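Local coordinates for protein UL37 (Suid herpesvirus 1, PDB 4K70) that is an inner tegument protein of a herpesvirus, probably needed for control of viral trafficking inside the infected cell, and appears here as its N-terminal half, at residues L196-M201 with L216-E221; E221-R226 with D273-E278; A260-V265 with A285-T290. All blocks are in the same frame, centred on the assembly; numbering follows the deposited sequence.

Interaction 1: residues L196-M201 with L216-E221; sequences LAVRQM and LTIADE. With NA (sodium ion), chain T.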
loop_
_atom_site.group_PDB
_atom_site.type_symbol
_atom_site.label_atom_id
_atom_site.label_comp_id
_atom_site.label_asym_id
_atom_site.label_seq_id
_atom_site.Cartn_x
_atom_site.Cartn_y
_atom_site.Cartn_z
ATOM N N LEU A 196 -13.914 8.047 -5.975
ATOM C CA LEU A 196 -14.159 9.460 -5.663
ATOM C C LEU A 196 -14.524 10.275 -6.905
ATOM O O LEU A 196 -15.425 11.111 -6.850
ATOM C CB LEU A 196 -12.962 10.072 -4.937
ATOM C CG LEU A 196 -12.767 9.548 -3.507
ATOM C CD1 LEU A 196 -11.417 9.942 -2.923
ATOM C CD2 LEU A 196 -13.906 10.002 -2.608
ATOM N N ALA A 197 -13.841 10.034 -8.027
ATOM C CA ALA A 197 -14.161 10.781 -9.240
ATOM C C ALA A 197 -15.538 10.402 -9.787
ATOM O O ALA A 197 -16.288 11.252 -10.278
ATOM C CB ALA A 197 -13.073 10.593 -10.309
ATOM N N VAL A 198 -15.861 9.113 -9.718
ATOM C CA VAL A 198 -17.175 8.639 -10.134
ATOM C C VAL A 198 -18.281 9.326 -9.347
ATOM O O VAL A 198 -19.291 9.732 -9.917
ATOM C CB VAL A 198 -17.307 7.101 -10.008
ATOM C CG1 VAL A 198 -18.711 6.648 -10.399
ATOM C CG2 VAL A 198 -16.273 6.415 -10.878
ATOM N N ARG A 199 -18.096 9.472 -8.040
ATOM C CA ARG A 199 -19.102 10.160 -7.247
ATOM C C ARG A 199 -19.379 11.578 -7.736
ATOM O O ARG A 199 -20.530 12.017 -7.731
ATOM C CB ARG A 199 -18.743 10.139 -5.766
ATOM C CG ARG A 199 -18.928 8.756 -5.193
ATOM C CD ARG A 199 -19.103 8.743 -3.693
ATOM N NE ARG A 199 -19.466 7.394 -3.262
ATOM C CZ ARG A 199 -19.514 6.997 -1.994
ATOM N NH1 ARG A 199 -19.218 7.848 -1.019
ATOM N NH2 ARG A 199 -19.855 5.744 -1.704
ATOM N N GLN A 200 -18.337 12.285 -8.174
ATOM C CA GLN A 200 -18.504 13.642 -8.706
ATOM C C GLN A 200 -19.177 13.623 -10.074
ATOM O O GLN A 200 -20.037 14.450 -10.362
ATOM C CB GLN A 200 -17.154 14.358 -8.813
ATOM C CG GLN A 200 -16.456 14.579 -7.474
ATOM C CD GLN A 200 -17.280 15.429 -6.531
ATOM O OE1 GLN A 200 -18.345 15.020 -6.075
ATOM N NE2 GLN A 200 -16.792 16.627 -6.239
ATOM N N MET A 201 -18.768 12.690 -10.927
ATOM C CA MET A 201 -19.395 12.552 -12.234
ATOM C C MET A 201 -20.902 12.300 -12.110
ATOM O O MET A 201 -21.687 12.741 -12.945
ATOM C CB MET A 201 -18.744 11.422 -13.023
ATOM C CG MET A 201 -19.373 11.178 -14.384
ATOM S SD MET A 201 -18.543 9.865 -15.315
ATOM C CE MET A 201 -18.967 8.402 -14.360
ATOM N N LEU A 216 -13.883 12.773 -18.050
ATOM C CA LEU A 216 -12.645 12.738 -18.813
ATOM C C LEU A 216 -11.460 12.359 -17.949
ATOM O O LEU A 216 -10.609 11.580 -18.378
ATOM C CB LEU A 216 -12.384 14.064 -19.523
ATOM C CG LEU A 216 -13.404 14.396 -20.614
ATOM C CD1 LEU A 216 -13.004 15.674 -21.374
ATOM C CD2 LEU A 216 -13.543 13.211 -21.557
ATOM N N THR A 217 -11.386 12.893 -16.733
ATOM C CA THR A 217 -10.300 12.477 -15.839
ATOM C C THR A 217 -10.349 10.962 -15.583
ATOM O O THR A 217 -9.311 10.300 -15.486
ATOM C CB THR A 217 -10.279 13.244 -14.489
ATOM O OG1 THR A 217 -11.379 12.824 -13.664
ATOM C CG2 THR A 217 -10.316 14.771 -14.704
ATOM N N ILE A 218 -11.557 10.417 -15.490
ATOM C CA ILE A 218 -11.720 8.989 -15.228
ATOM C C ILE A 218 -11.291 8.178 -16.456
ATOM O O ILE A 218 -10.573 7.178 -16.345
ATOM C CB ILE A 218 -13.169 8.644 -14.856
ATOM C CG1 ILE A 218 -13.525 9.258 -13.497
ATOM C CG2 ILE A 218 -13.369 7.121 -14.810
ATOM C CD1 ILE A 218 -15.024 9.327 -13.226
ATOM N N ALA A 219 -11.729 8.614 -17.628
ATOM C CA ALA A 219 -11.355 7.931 -18.862
ATOM C C ALA A 219 -9.837 7.901 -18.985
ATOM O O ALA A 219 -9.253 6.863 -19.301
ATOM C CB ALA A 219 -11.992 8.609 -20.067
ATOM N N ASP A 220 -9.201 9.033 -18.679
ATOM C CA ASP A 220 -7.751 9.185 -18.850
ATOM C C ASP A 220 -6.880 8.486 -17.792
ATOM O O ASP A 220 -5.822 7.961 -18.111
ATOM C CB ASP A 220 -7.368 10.672 -18.942
ATOM C CG ASP A 220 -7.850 11.311 -20.229
ATOM O OD1 ASP A 220 -8.334 10.559 -21.108
ATOM O OD2 ASP A 220 -7.743 12.546 -20.372
ATOM N N GLU A 221 -7.314 8.493 -16.537
ATOM C CA GLU A 221 -6.538 7.918 -15.441
ATOM C C GLU A 221 -6.768 6.418 -15.323
ATOM O O GLU A 221 -5.877 5.669 -14.939
ATOM C CB GLU A 221 -6.918 8.574 -14.105
ATOM C CG GLU A 221 -6.793 10.102 -14.055
ATOM C CD GLU A 221 -5.447 10.577 -13.536
ATOM O OE1 GLU A 221 -4.497 9.762 -13.512
ATOM O OE2 GLU A 221 -5.343 11.766 -13.153
HETATM NA NA NA T . -17.310 18.660 -7.003
HETATM O O HOH W 1 -17.582 20.404 -5.274
#
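Ile218 packs against Ala197, Val198 and Met201 in a buried, essentially apolar contact between two consecutive helices of the chain, 191-201 and 208-223. The methyl of Ala197 is met by Ile218 CG1 with CB and CG1 only 3.5 Å apart, tighter than usual for two carbons; a small residue fits a place where the neighbouring helix presses this close. Beyond it the isoleucine reaches on. Its CG1 branch lies anti to the carbonyl carbon (chi1 -68°), which, with the chain nearly extended at chi2, brings CD1 up against the backbone of the other helix, 3.6 Å from Val198 N. Val198 CG2, 3.9 Å from Ile218 CD1, and Met201 SD, 4.1 Å from it, border the same methyl, each side chain crossing the isoleucine at about a right angle. The two helices form an antiparallel helical hairpin in an all-helical protein; the axes of the two segments approach to 9.8 Å and their directions differ by 150°. Met201 also touches Leu231 and Gln234 of helix 229-240, so a third helix adjoins the apolar patch. Thr217, beside Ile218, lies at the margin: its hydroxyl OG1 is bonded to Phe214 O in its own helix, and the contact with Ala197 CB is loose at 4.4 Å.

Interaction 2: residues E221-R226 with D273-E278; sequences EFFHDR and DAYVRE
Two side chains of the 273-278 loop, Tyr275 and Arg277, reach across to backbone carbonyls of the turn that follows helix 208-223, and most of the polar contact consists of their hydrogen bonds. Arg277, extended from CG to NE (chi2 -168°), carries its guanidinium out to the turn and brings both terminal nitrogens to His224 O: NH2 at 2.9 Å is the better bond, while NH1 at 3.1 Å is weak and bent. The oxygen sits at the edge of the guanidinium, tilted 16° out of its plane as seen from the NH2 bond, so one acceptor is gripped by a fork of two donors. Tyr275 OH gives a weak bond to Arg226 O at 2.8 Å, and the same hydroxyl is also bonded to the backbone N of Asn228; a tyrosine suits the place because its long ring sets a hydroxyl at that carbonyl.

These carbonyls are presented by a type II' beta turn from Phe223 to Arg226, closed by Arg226 N to Phe223 O at 2.7 Å; His224, with positive phi, is where the chain leaves helical geometry. The facing loop is shaped by a type I turn from Asp273 to Val276 and by an Asx turn, in which Asp273 OD1 accepts from Tyr275 N.

Among charges, the pairing across the segments is slight. Asp225 OD1 lies 3.7 Å from Arg277 NH1, a long salt bridge, with the carboxylate and guanidinium planes 69° apart. The stronger anionic partner of Arg277 is Asp220 of helix 208-223, which takes its NE; an arginine's several N-H groups can serve carboxylate and carbonyl together.

Apolar contact is slight: Phe223 CB lies 4.3 Å from Tyr275 CE1. Beside it His224 O, in the plane of the Tyr275 ring, meets the ring edge 3.5 Å from CD1. The Phe223 side chain also touches Ala144 and Leu148 of helix 144-149.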
loop_
_atom_site.group_PDB
_atom_site.type_symbol
_atom_site.label_atom_id
_atom_site.label_comp_id
_atom_site.label_asym_id
_atom_site.label_seq_id
_atom_site.Cartn_x
_atom_site.Cartn_y
_atom_site.Cartn_z
ATOM N N GLU A 221 -7.314 8.493 -16.537
ATOM C CA GLU A 221 -6.538 7.918 -15.441
ATOM C C GLU A 221 -6.768 6.418 -15.323
ATOM O O GLU A 221 -5.877 5.669 -14.939
ATOM C CB GLU A 221 -6.918 8.574 -14.105
ATOM C CG GLU A 221 -6.793 10.102 -14.055
ATOM C CD GLU A 221 -5.447 10.577 -13.536
ATOM O OE1 GLU A 221 -4.497 9.762 -13.512
ATOM O OE2 GLU A 221 -5.343 11.766 -13.153
ATOM N N PHE A 222 -7.980 5.981 -15.644
ATOM C CA PHE A 222 -8.356 4.604 -15.330
ATOM C C PHE A 222 -8.776 3.695 -16.477
ATOM O O PHE A 222 -8.855 2.478 -16.295
ATOM C CB PHE A 222 -9.441 4.611 -14.255
ATOM C CG PHE A 222 -9.005 5.263 -12.973
ATOM C CD1 PHE A 222 -8.195 4.582 -12.080
ATOM C CD2 PHE A 222 -9.396 6.561 -12.664
ATOM C CE1 PHE A 222 -7.785 5.176 -10.908
ATOM C CE2 PHE A 222 -8.989 7.154 -11.483
ATOM C CZ PHE A 222 -8.187 6.461 -10.608
ATOM N N PHE A 223 -9.055 4.256 -17.648
ATOM C CA PHE A 223 -9.544 3.413 -18.734
ATOM C C PHE A 223 -8.699 3.472 -19.989
ATOM O O PHE A 223 -8.713 2.535 -20.786
ATOM C CB PHE A 223 -11.019 3.705 -19.041
ATOM C CG PHE A 223 -11.956 3.242 -17.961
ATOM C CD1 PHE A 223 -12.232 4.060 -16.875
ATOM C CD2 PHE A 223 -12.542 1.979 -18.018
ATOM C CE1 PHE A 223 -13.086 3.637 -15.868
ATOM C CE2 PHE A 223 -13.400 1.547 -17.021
ATOM C CZ PHE A 223 -13.677 2.376 -15.940
ATOM N N HIS A 224 -7.939 4.550 -20.137
ATOM C CA HIS A 224 -7.136 4.812 -21.332
ATOM C C HIS A 224 -7.905 4.508 -22.610
ATOM O O HIS A 224 -8.781 5.278 -23.009
ATOM C CB HIS A 224 -5.815 4.041 -21.296
ATOM C CG HIS A 224 -4.885 4.486 -20.205
ATOM N ND1 HIS A 224 -3.792 5.295 -20.440
ATOM C CD2 HIS A 224 -4.887 4.235 -18.875
ATOM C CE1 HIS A 224 -3.160 5.519 -19.302
ATOM N NE2 HIS A 224 -3.805 4.888 -18.334
ATOM N N ASP A 225 -7.593 3.378 -23.237
ATOM C CA ASP A 225 -8.207 3.033 -24.518
ATOM C C ASP A 225 -9.321 2.001 -24.391
ATOM O O ASP A 225 -9.978 1.663 -25.373
ATOM C CB ASP A 225 -7.154 2.541 -25.511
ATOM C CG ASP A 225 -6.397 3.681 -26.165
ATOM O OD1 ASP A 225 -7.001 4.754 -26.381
ATOM O OD2 ASP A 225 -5.195 3.505 -26.459
ATOM N N ARG A 226 -9.535 1.511 -23.178
ATOM C CA ARG A 226 -10.579 0.530 -22.922
ATOM C C ARG A 226 -11.932 1.203 -22.773
ATOM O O ARG A 226 -12.141 1.999 -21.858
ATOM C CB ARG A 226 -10.268 -0.241 -21.646
ATOM C CG ARG A 226 -8.809 -0.561 -21.478
ATOM C CD ARG A 226 -8.577 -1.321 -20.191
ATOM N NE ARG A 226 -7.492 -2.279 -20.361
ATOM C CZ ARG A 226 -6.226 -2.027 -20.054
ATOM N NH1 ARG A 226 -5.883 -0.846 -19.541
ATOM N NH2 ARG A 226 -5.307 -2.959 -20.258
ATOM N N ASP A 273 -17.917 12.171 -27.216
ATOM C CA ASP A 273 -17.306 10.862 -27.012
ATOM C C ASP A 273 -16.042 10.991 -26.180
ATOM O O ASP A 273 -15.069 11.578 -26.635
ATOM C CB ASP A 273 -16.953 10.243 -28.369
ATOM C CG ASP A 273 -16.520 8.787 -28.260
ATOM O OD1 ASP A 273 -16.308 8.298 -27.127
ATOM O OD2 ASP A 273 -16.385 8.132 -29.318
ATOM N N ALA A 274 -16.047 10.421 -24.977
ATOM C CA ALA A 274 -14.924 10.583 -24.055
ATOM C C ALA A 274 -13.608 9.978 -24.558
ATOM O O ALA A 274 -12.531 10.358 -24.092
ATOM C CB ALA A 274 -15.278 10.024 -22.672
ATOM N N TYR A 275 -13.689 9.043 -25.503
ATOM C CA TYR A 275 -12.498 8.333 -25.975
ATOM C C TYR A 275 -11.848 8.946 -27.212
ATOM O O TYR A 275 -10.796 8.490 -27.666
ATOM C CB TYR A 275 -12.809 6.849 -26.192
ATOM C CG TYR A 275 -13.093 6.142 -24.895
ATOM C CD1 TYR A 275 -12.053 5.672 -24.100
ATOM C CD2 TYR A 275 -14.392 5.962 -24.445
ATOM C CE1 TYR A 275 -12.300 5.026 -22.900
ATOM C CE2 TYR A 275 -14.650 5.317 -23.242
ATOM C CZ TYR A 275 -13.596 4.854 -22.476
ATOM O OH TYR A 275 -13.833 4.209 -21.287
ATOM N N VAL A 276 -12.480 9.982 -27.751
ATOM C CA VAL A 276 -11.875 10.799 -28.788
ATOM C C VAL A 276 -10.972 11.829 -28.114
ATOM O O VAL A 276 -11.427 12.607 -27.266
ATOM C CB VAL A 276 -12.943 11.528 -29.614
ATOM C CG1 VAL A 276 -12.291 12.342 -30.720
ATOM C CG2 VAL A 276 -13.923 10.536 -30.194
ATOM N N ARG A 277 -9.697 11.829 -28.485
ATOM C CA ARG A 277 -8.705 12.650 -27.804
ATOM C C ARG A 277 -7.921 13.548 -28.754
ATOM O O ARG A 277 -7.087 14.335 -28.308
ATOM C CB ARG A 277 -7.731 11.764 -27.015
ATOM C CG ARG A 277 -8.356 11.017 -25.846
ATOM C CD ARG A 277 -7.276 10.396 -24.959
ATOM N NE ARG A 277 -7.822 9.797 -23.743
ATOM C CZ ARG A 277 -8.291 8.555 -23.669
ATOM N NH1 ARG A 277 -8.290 7.783 -24.748
ATOM N NH2 ARG A 277 -8.768 8.087 -22.522
ATOM N N GLU A 278 -8.194 13.442 -30.053
ATOM C CA GLU A 278 -7.448 14.206 -31.054
ATOM C C GLU A 278 -8.351 14.883 -32.067
ATOM O O GLU A 278 -9.472 14.445 -32.312
ATOM C CB GLU A 278 -6.474 13.296 -31.799
ATOM C CG GLU A 278 -5.656 12.399 -30.893
ATOM C CD GLU A 278 -5.222 11.124 -31.586
ATOM O OE1 GLU A 278 -4.679 11.220 -32.712
ATOM O OE2 GLU A 278 -5.439 10.032 -31.005
#

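Interaction 3: residues A260-V265 with A285-T290; sequences AVEVRV and ARRLRT
Glu262, on the first turn of helix 260-271, pairs with Arg287 of the extended 285-290 segment in a buried salt bridge that joins an irregular loop to the helix. Glu262 OE2 is the busy acceptor. Arg287 NH1 reaches it at 3.3 Å in a weak bond, bent to 134° at the hydrogen; a water donates to it at 2.6 Å; and Arg258, just before the helix, forms a further salt bridge with it. The same water donates to Leu288 O at 2.8 Å, so it bridges two acceptors, the carboxylate and a loop carbonyl, which could not bond each other.

The arginine has several acceptors. Its chain is extended from CG to NE and runs alongside the glutamate, with Arg287 CD 3.6 Å from Glu262 OE1. NE is bonded to Asn254 O, and NH1 also donates, at 3.3 Å and in the guanidinium plane, to Thr290 OG1. That hydroxyl is bonded in addition to Asp312, a calcium ligand observed for this protein, though no calcium is bound to it in this chain. Thr290 holds OG1 between its backbone N and carbonyl carbon (chi1 56°), which puts CG2 3.7 Å from Glu262 OE2. One helical turn beyond Glu262 the contact becomes apolar, where Val265 CG1 meets Leu288 CD1 at 3.9 Å.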
loop_
_atom_site.group_PDB
_atom_site.type_symbol
_atom_site.label_atom_id
_atom_site.label_comp_id
_atom_site.label_asym_id
_atom_site.label_seq_id
_atom_site.Cartn_x
_atom_site.Cartn_y
_atom_site.Cartn_z
ATOM N N ALA A 260 -2.226 20.397 -25.218
ATOM C CA ALA A 260 -2.643 19.000 -25.347
ATOM C C ALA A 260 -3.910 18.740 -24.545
ATOM O O ALA A 260 -4.773 17.961 -24.958
ATOM C CB ALA A 260 -1.536 18.062 -24.893
ATOM N N VAL A 261 -4.012 19.392 -23.392
ATOM C CA VAL A 261 -5.202 19.283 -22.568
ATOM C C VAL A 261 -6.415 19.804 -23.328
ATOM O O VAL A 261 -7.441 19.126 -23.430
ATOM C CB VAL A 261 -5.062 20.083 -21.237
ATOM C CG1 VAL A 261 -6.391 20.119 -20.502
ATOM C CG2 VAL A 261 -3.986 19.472 -20.352
ATOM N N GLU A 262 -6.297 21.020 -23.853
ATOM C CA GLU A 262 -7.412 21.650 -24.547
ATOM C C GLU A 262 -7.836 20.852 -25.776
ATOM O O GLU A 262 -9.023 20.704 -26.038
ATOM C CB GLU A 262 -7.068 23.083 -24.925
ATOM C CG GLU A 262 -6.638 23.921 -23.744
ATOM C CD GLU A 262 -6.604 25.385 -24.082
ATOM O OE1 GLU A 262 -6.043 25.738 -25.141
ATOM O OE2 GLU A 262 -7.155 26.181 -23.298
ATOM N N VAL A 263 -6.872 20.331 -26.520
ATOM C CA VAL A 263 -7.202 19.499 -27.674
ATOM C C VAL A 263 -7.965 18.250 -27.236
ATOM O O VAL A 263 -8.987 17.902 -27.827
ATOM C CB VAL A 263 -5.962 19.101 -28.480
ATOM C CG1 VAL A 263 -6.309 18.002 -29.475
ATOM C CG2 VAL A 263 -5.394 20.321 -29.203
ATOM N N ARG A 264 -7.480 17.597 -26.186
ATOM C CA ARG A 264 -8.120 16.384 -25.688
ATOM C C ARG A 264 -9.545 16.661 -25.234
ATOM O O ARG A 264 -10.453 15.896 -25.536
ATOM C CB ARG A 264 -7.300 15.763 -24.553
ATOM C CG ARG A 264 -7.844 14.447 -24.048
ATOM C CD ARG A 264 -8.815 14.627 -22.880
ATOM N NE ARG A 264 -9.340 13.327 -22.458
ATOM C CZ ARG A 264 -10.313 12.681 -23.093
ATOM N NH1 ARG A 264 -10.893 13.233 -24.150
ATOM N NH2 ARG A 264 -10.726 11.498 -22.664
ATOM N N VAL A 265 -9.740 17.766 -24.516
ATOM C CA VAL A 265 -11.066 18.117 -24.010
ATOM C C VAL A 265 -11.998 18.530 -25.153
ATOM O O VAL A 265 -13.147 18.066 -25.239
ATOM C CB VAL A 265 -10.984 19.238 -22.922
ATOM C CG1 VAL A 265 -12.362 19.759 -22.584
ATOM C CG2 VAL A 265 -10.296 18.701 -21.671
ATOM N N ALA A 285 -13.290 22.743 -33.753
ATOM C CA ALA A 285 -13.735 22.405 -32.408
ATOM C C ALA A 285 -13.403 23.564 -31.485
ATOM O O ALA A 285 -12.280 24.075 -31.487
ATOM C CB ALA A 285 -13.075 21.121 -31.928
ATOM N N ARG A 286 -14.397 24.001 -30.724
ATOM C CA ARG A 286 -14.222 25.125 -29.828
ATOM C C ARG A 286 -13.535 24.650 -28.557
ATOM O O ARG A 286 -13.658 23.488 -28.175
ATOM C CB ARG A 286 -15.579 25.748 -29.509
ATOM C CG ARG A 286 -16.382 26.063 -30.755
ATOM C CD ARG A 286 -17.780 26.508 -30.402
ATOM N NE ARG A 286 -17.789 27.753 -29.633
ATOM C CZ ARG A 286 -18.891 28.299 -29.126
ATOM N NH1 ARG A 286 -20.070 27.709 -29.310
ATOM N NH2 ARG A 286 -18.821 29.431 -28.434
ATOM N N ARG A 287 -12.786 25.537 -27.919
ATOM C CA ARG A 287 -12.150 25.192 -26.663
ATOM C C ARG A 287 -12.861 25.916 -25.535
ATOM O O ARG A 287 -13.529 26.938 -25.755
ATOM C CB ARG A 287 -10.676 25.572 -26.678
ATOM C CG ARG A 287 -10.449 27.053 -26.496
ATOM C CD ARG A 287 -8.971 27.380 -26.365
ATOM N NE ARG A 287 -8.796 28.827 -26.377
ATOM C CZ ARG A 287 -8.676 29.586 -25.294
ATOM N NH1 ARG A 287 -8.667 29.044 -24.086
ATOM N NH2 ARG A 287 -8.546 30.898 -25.426
ATOM N N LEU A 288 -12.737 25.369 -24.328
ATOM C CA LEU A 288 -13.292 26.007 -23.150
ATOM C C LEU A 288 -12.562 27.322 -22.890
ATOM O O LEU A 288 -11.336 27.391 -23.020
ATOM C CB LEU A 288 -13.150 25.087 -21.943
ATOM C CG LEU A 288 -13.966 23.794 -21.972
ATOM C CD1 LEU A 288 -13.627 22.935 -20.768
ATOM C CD2 LEU A 288 -15.460 24.101 -22.010
ATOM N N ARG A 289 -13.321 28.358 -22.547
ATOM C CA ARG A 289 -12.764 29.625 -22.096
ATOM C C ARG A 289 -11.812 29.392 -20.914
ATOM O O ARG A 289 -12.050 28.506 -20.076
ATOM C CB ARG A 289 -13.895 30.572 -21.671
ATOM C CG ARG A 289 -14.894 30.906 -22.781
ATOM C CD ARG A 289 -16.137 31.569 -22.225
ATOM N NE ARG A 289 -15.799 32.685 -21.343
ATOM C CZ ARG A 289 -16.680 33.351 -20.608
ATOM N NH1 ARG A 289 -17.964 33.024 -20.659
ATOM N NH2 ARG A 289 -16.283 34.347 -19.830
ATOM N N THR A 290 -10.726 30.166 -20.862
ATOM C CA THR A 290 -9.823 30.135 -19.720
ATOM C C THR A 290 -9.682 31.529 -19.111
ATOM O O THR A 290 -8.721 31.802 -18.394
ATOM C CB THR A 290 -8.429 29.540 -20.055
ATOM O OG1 THR A 290 -7.831 30.263 -21.138
ATOM C CG2 THR A 290 -8.524 28.038 -20.430
HETATM O O HOH W 2 -9.439 25.459 -22.215
#

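Overall arrangement
From the N terminus, interaction 1 comes first, closing the short connection between helices 191-201 and 208-223. Interaction 2 opens at the C-terminal end of the latter helix, sharing Glu221, and closes a much longer loop that includes helices 229-240 and 260-271. Interaction 3 begins within that loop and ends beyond it, bringing the chain after helix 260-271 back onto the first turn of that helix, so 2 and 3 cross along the chain while 1 precedes both in series. Arg264 of helix 260-271 ties all three together, joining Asp220 of helix 208-223 by a salt bridge and Ala274 O by a probable hydrogen bond. Asp220 also serves Arg277 of interaction 2.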